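Local coordinates for protein CheQ (Campylobacter jejuni subsp. jejuni, PDB 6A51) that controls, like the second regulator CheP, transcription of the core chemotaxis operon cheVAW, at residues Ser80-Phe94 against Lys117-Tyr131. Sequence-based numbering, arbitrary orientation.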
# COMPACT_ATOMS: atom_id res chain seq x y z
N SER A 80 12.25 5.75 -5.62
CA SER A 80 10.87 6.06 -5.96
C SER A 80 10.10 6.60 -4.76
O SER A 80 10.24 6.11 -3.63
CB SER A 80 10.18 4.82 -6.48
OG SER A 80 10.90 4.28 -7.58
N GLY A 81 9.27 7.61 -5.01
CA GLY A 81 8.37 8.10 -3.99
C GLY A 81 7.18 7.17 -3.79
O GLY A 81 6.77 6.43 -4.68
N LEU A 82 6.64 7.20 -2.58
CA LEU A 82 5.53 6.31 -2.25
C LEU A 82 4.41 7.05 -1.53
O LEU A 82 3.65 6.43 -0.78
CB LEU A 82 6.05 5.14 -1.39
CG LEU A 82 7.09 4.21 -2.02
CD1 LEU A 82 7.89 3.49 -0.93
CD2 LEU A 82 6.40 3.21 -2.92
N ASN A 83 4.30 8.37 -1.73
CA ASN A 83 3.25 9.15 -1.08
C ASN A 83 1.88 8.59 -1.43
O ASN A 83 1.56 8.41 -2.61
CB ASN A 83 3.35 10.61 -1.50
CG ASN A 83 4.56 11.30 -0.91
OD1 ASN A 83 5.15 10.83 0.07
ND2 ASN A 83 4.93 12.44 -1.49
N GLY A 84 1.08 8.31 -0.40
CA GLY A 84 -0.24 7.73 -0.55
C GLY A 84 -0.27 6.25 -0.87
O GLY A 84 -1.36 5.67 -0.97
N PHE A 85 0.88 5.61 -1.05
CA PHE A 85 0.84 4.22 -1.47
C PHE A 85 0.87 3.28 -0.29
O PHE A 85 1.32 3.62 0.81
CB PHE A 85 1.99 3.90 -2.43
CG PHE A 85 1.74 4.39 -3.82
CD1 PHE A 85 2.05 5.71 -4.17
CD2 PHE A 85 1.17 3.55 -4.78
CE1 PHE A 85 1.82 6.17 -5.46
CE2 PHE A 85 0.94 4.01 -6.09
CZ PHE A 85 1.26 5.32 -6.42
N VAL A 86 0.34 2.08 -0.53
CA VAL A 86 0.49 0.95 0.37
C VAL A 86 0.80 -0.26 -0.50
O VAL A 86 0.54 -0.27 -1.71
CB VAL A 86 -0.78 0.69 1.21
CG1 VAL A 86 -1.25 1.96 1.88
CG2 VAL A 86 -1.88 0.10 0.34
N LEU A 87 1.38 -1.28 0.11
CA LEU A 87 1.58 -2.54 -0.59
C LEU A 87 0.23 -3.07 -1.09
O LEU A 87 -0.78 -2.98 -0.38
CB LEU A 87 2.22 -3.56 0.35
CG LEU A 87 3.43 -4.34 -0.12
CD1 LEU A 87 4.37 -3.43 -0.85
CD2 LEU A 87 4.08 -4.88 1.13
N ALA A 88 0.21 -3.60 -2.31
CA ALA A 88 -1.05 -4.08 -2.87
C ALA A 88 -1.63 -5.23 -2.05
O ALA A 88 -2.84 -5.27 -1.80
CB ALA A 88 -0.86 -4.51 -4.32
N SER A 89 -0.77 -6.18 -1.63
CA SER A 89 -1.21 -7.25 -0.74
C SER A 89 -1.85 -6.71 0.54
O SER A 89 -2.81 -7.28 1.06
CB SER A 89 -0.03 -8.15 -0.38
OG SER A 89 1.05 -7.35 0.08
N ALA A 90 -1.30 -5.61 1.08
CA ALA A 90 -1.89 -5.00 2.27
C ALA A 90 -3.24 -4.38 1.95
O ALA A 90 -4.19 -4.50 2.74
CB ALA A 90 -0.95 -3.95 2.86
N PHE A 91 -3.34 -3.72 0.80
CA PHE A 91 -4.63 -3.18 0.36
C PHE A 91 -5.68 -4.28 0.28
O PHE A 91 -6.81 -4.09 0.74
CB PHE A 91 -4.46 -2.47 -0.98
CG PHE A 91 -5.73 -1.89 -1.53
CD1 PHE A 91 -6.55 -2.64 -2.37
CD2 PHE A 91 -6.09 -0.59 -1.26
CE1 PHE A 91 -7.73 -2.10 -2.89
CE2 PHE A 91 -7.26 -0.04 -1.78
CZ PHE A 91 -8.08 -0.81 -2.60
N CYS A 92 -5.31 -5.44 -0.27
CA CYS A 92 -6.27 -6.54 -0.37
C CYS A 92 -6.57 -7.14 0.99
O CYS A 92 -7.71 -7.53 1.27
CB CYS A 92 -5.74 -7.61 -1.33
SG CYS A 92 -5.54 -7.04 -3.04
N SER A 93 -5.55 -7.23 1.85
CA SER A 93 -5.79 -7.63 3.23
C SER A 93 -6.75 -6.66 3.92
O SER A 93 -7.80 -7.06 4.43
CB SER A 93 -4.44 -7.71 3.97
OG SER A 93 -4.58 -7.97 5.36
N PHE A 94 -6.41 -5.37 3.89
CA PHE A 94 -7.21 -4.34 4.55
C PHE A 94 -8.67 -4.35 4.06
O PHE A 94 -9.60 -4.37 4.87
CB PHE A 94 -6.55 -2.99 4.29
CG PHE A 94 -7.18 -1.82 4.98
CD1 PHE A 94 -7.36 -1.82 6.35
CD2 PHE A 94 -7.53 -0.69 4.27
CE1 PHE A 94 -7.91 -0.72 6.99
CE2 PHE A 94 -8.08 0.41 4.90
CZ PHE A 94 -8.28 0.39 6.26
N LYS A 117 1.20 0.56 -9.44
CA LYS A 117 2.59 0.93 -9.64
C LYS A 117 3.48 -0.19 -9.15
O LYS A 117 3.16 -0.83 -8.14
CB LYS A 117 2.87 2.24 -8.91
CG LYS A 117 4.28 2.68 -8.80
CD LYS A 117 4.29 3.92 -7.90
CE LYS A 117 5.65 4.56 -7.82
NZ LYS A 117 5.67 5.57 -6.73
N GLU A 118 4.58 -0.48 -9.85
CA GLU A 118 5.51 -1.52 -9.43
C GLU A 118 6.90 -0.95 -9.23
O GLU A 118 7.35 -0.09 -9.99
CB GLU A 118 5.56 -2.68 -10.42
CG GLU A 118 4.30 -3.52 -10.33
CD GLU A 118 4.45 -4.88 -10.99
OE1 GLU A 118 3.41 -5.47 -11.36
OE2 GLU A 118 5.60 -5.34 -11.11
N ILE A 119 7.56 -1.41 -8.17
CA ILE A 119 8.96 -1.11 -7.94
C ILE A 119 9.64 -2.43 -7.62
O ILE A 119 9.18 -3.16 -6.73
CB ILE A 119 9.16 -0.11 -6.80
CG1 ILE A 119 8.30 1.11 -7.05
CG2 ILE A 119 10.63 0.28 -6.69
CD1 ILE A 119 8.23 2.04 -5.87
N CYS A 120 10.66 -2.77 -8.40
CA CYS A 120 11.40 -4.03 -8.24
C CYS A 120 10.44 -5.21 -8.18
O CYS A 120 10.63 -6.16 -7.42
CB CYS A 120 12.30 -3.98 -7.00
SG CYS A 120 13.55 -2.61 -7.00
N GLY A 121 9.38 -5.16 -8.99
CA GLY A 121 8.42 -6.24 -8.95
C GLY A 121 7.50 -6.27 -7.75
O GLY A 121 6.73 -7.23 -7.60
N ILE A 122 7.55 -5.27 -6.88
CA ILE A 122 6.57 -5.15 -5.80
C ILE A 122 5.43 -4.24 -6.29
O ILE A 122 5.69 -3.13 -6.76
CB ILE A 122 7.22 -4.59 -4.53
CG1 ILE A 122 8.50 -5.37 -4.19
CG2 ILE A 122 6.27 -4.69 -3.37
CD1 ILE A 122 8.25 -6.85 -4.00
N LYS A 123 4.19 -4.71 -6.16
CA LYS A 123 3.02 -3.95 -6.60
C LYS A 123 2.47 -3.08 -5.46
O LYS A 123 2.25 -3.58 -4.35
CB LYS A 123 1.91 -4.89 -7.11
CG LYS A 123 0.90 -4.23 -8.06
CD LYS A 123 -0.33 -5.12 -8.31
CE LYS A 123 0.04 -6.47 -8.92
NZ LYS A 123 -0.96 -7.55 -8.59
N PHE A 124 2.25 -1.80 -5.74
CA PHE A 124 1.66 -0.86 -4.79
C PHE A 124 0.33 -0.32 -5.31
O PHE A 124 0.09 -0.25 -6.51
CB PHE A 124 2.59 0.31 -4.49
CG PHE A 124 3.91 -0.08 -3.91
CD1 PHE A 124 4.90 -0.62 -4.72
CD2 PHE A 124 4.16 0.09 -2.56
CE1 PHE A 124 6.12 -0.98 -4.20
CE2 PHE A 124 5.39 -0.26 -2.02
CZ PHE A 124 6.37 -0.81 -2.84
N VAL A 125 -0.53 0.09 -4.37
CA VAL A 125 -1.81 0.72 -4.67
C VAL A 125 -1.83 2.08 -3.99
O VAL A 125 -1.33 2.22 -2.87
CB VAL A 125 -3.00 -0.13 -4.16
CG1 VAL A 125 -4.29 0.64 -4.33
CG2 VAL A 125 -3.10 -1.44 -4.89
N ASN A 126 -2.40 3.08 -4.66
CA ASN A 126 -2.48 4.41 -4.06
C ASN A 126 -3.75 4.47 -3.24
O ASN A 126 -4.83 4.79 -3.74
CB ASN A 126 -2.46 5.51 -5.11
CG ASN A 126 -2.26 6.87 -4.48
OD1 ASN A 126 -2.88 7.20 -3.47
ND2 ASN A 126 -1.36 7.66 -5.05
N LEU A 127 -3.61 4.17 -1.94
CA LEU A 127 -4.77 4.13 -1.06
C LEU A 127 -5.31 5.53 -0.83
O LEU A 127 -6.53 5.72 -0.72
CB LEU A 127 -4.39 3.49 0.28
CG LEU A 127 -5.49 3.27 1.31
CD1 LEU A 127 -6.61 2.55 0.64
CD2 LEU A 127 -4.96 2.42 2.44
N LYS A 128 -4.42 6.52 -0.77
CA LYS A 128 -4.83 7.89 -0.52
C LYS A 128 -5.80 8.38 -1.58
O LYS A 128 -6.83 8.98 -1.26
CB LYS A 128 -3.61 8.81 -0.45
CG LYS A 128 -3.91 10.22 0.01
CD LYS A 128 -2.70 11.13 -0.16
CE LYS A 128 -2.86 12.43 0.61
NZ LYS A 128 -3.81 13.37 -0.06
N LYS A 129 -5.50 8.11 -2.86
CA LYS A 129 -6.40 8.56 -3.92
C LYS A 129 -7.72 7.81 -3.87
O LYS A 129 -8.77 8.38 -4.17
CB LYS A 129 -5.76 8.41 -5.30
CG LYS A 129 -4.62 9.38 -5.50
CD LYS A 129 -4.04 9.32 -6.91
CE LYS A 129 -2.87 10.30 -7.01
NZ LYS A 129 -2.36 10.50 -8.40
N PHE A 130 -7.69 6.54 -3.48
CA PHE A 130 -8.94 5.80 -3.39
C PHE A 130 -9.84 6.38 -2.31
O PHE A 130 -11.04 6.59 -2.53
CB PHE A 130 -8.62 4.34 -3.13
CG PHE A 130 -9.79 3.43 -3.27
CD1 PHE A 130 -10.55 3.44 -4.42
CD2 PHE A 130 -10.10 2.54 -2.26
CE1 PHE A 130 -11.63 2.57 -4.56
CE2 PHE A 130 -11.18 1.67 -2.38
CZ PHE A 130 -11.95 1.69 -3.54
N TYR A 131 -9.28 6.68 -1.13
CA TYR A 131 -10.01 7.39 -0.09
C TYR A 131 -10.62 8.68 -0.63
O TYR A 131 -11.79 8.99 -0.37
CB TYR A 131 -9.10 7.71 1.09
CG TYR A 131 -8.96 6.64 2.16
CD1 TYR A 131 -10.05 6.23 2.92
CD2 TYR A 131 -7.72 6.09 2.47
CE1 TYR A 131 -9.92 5.28 3.92
CE2 TYR A 131 -7.58 5.13 3.47
CZ TYR A 131 -8.68 4.74 4.19
OH TYR A 131 -8.56 3.80 5.18
O HOH W 1 2.16 -6.14 -3.05
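K117 turns CG away from its backbone N (chi1 170°) and runs extended to NZ, which lays its CD over one face of the F85 ring; N126, also with CG trans to N (chi1 -169°), sets CB against the opposite face, 4.0 Å from the ring centroid. The phenyl is thus sandwiched between an aliphatic lysine stem and an asparagine, with K117 NZ off-centre above it in a cation-pi contact and directed on to the carbonyl of G81. F124 is treated likewise: L82 CD2 lies 3.9 Å from its ring centroid on one side, L87 CD1 4.0 Å on the other. F85-N126 and L87-F124 are the non-hydrogen-bonded pairs on either side of V86-V125 in a three-stranded antiparallel sheet: 85-87 at one edge, 122-126 central, and 116-119, its hairpin partner, at the other. V86 and V125 exchange two nearly straight backbone bonds, and both strands run directly into helices. N126 caps the second helix, its OD1 accepting from K129 N at 2.8 Å, while G84 O takes K128 N on a lone pair. Helix 88-94 packs on the strand, with V125 CG1 over a face of F91, whose edge forms an offset edge-to-face pair with F130; both rings also touch I144 of strand 142-146.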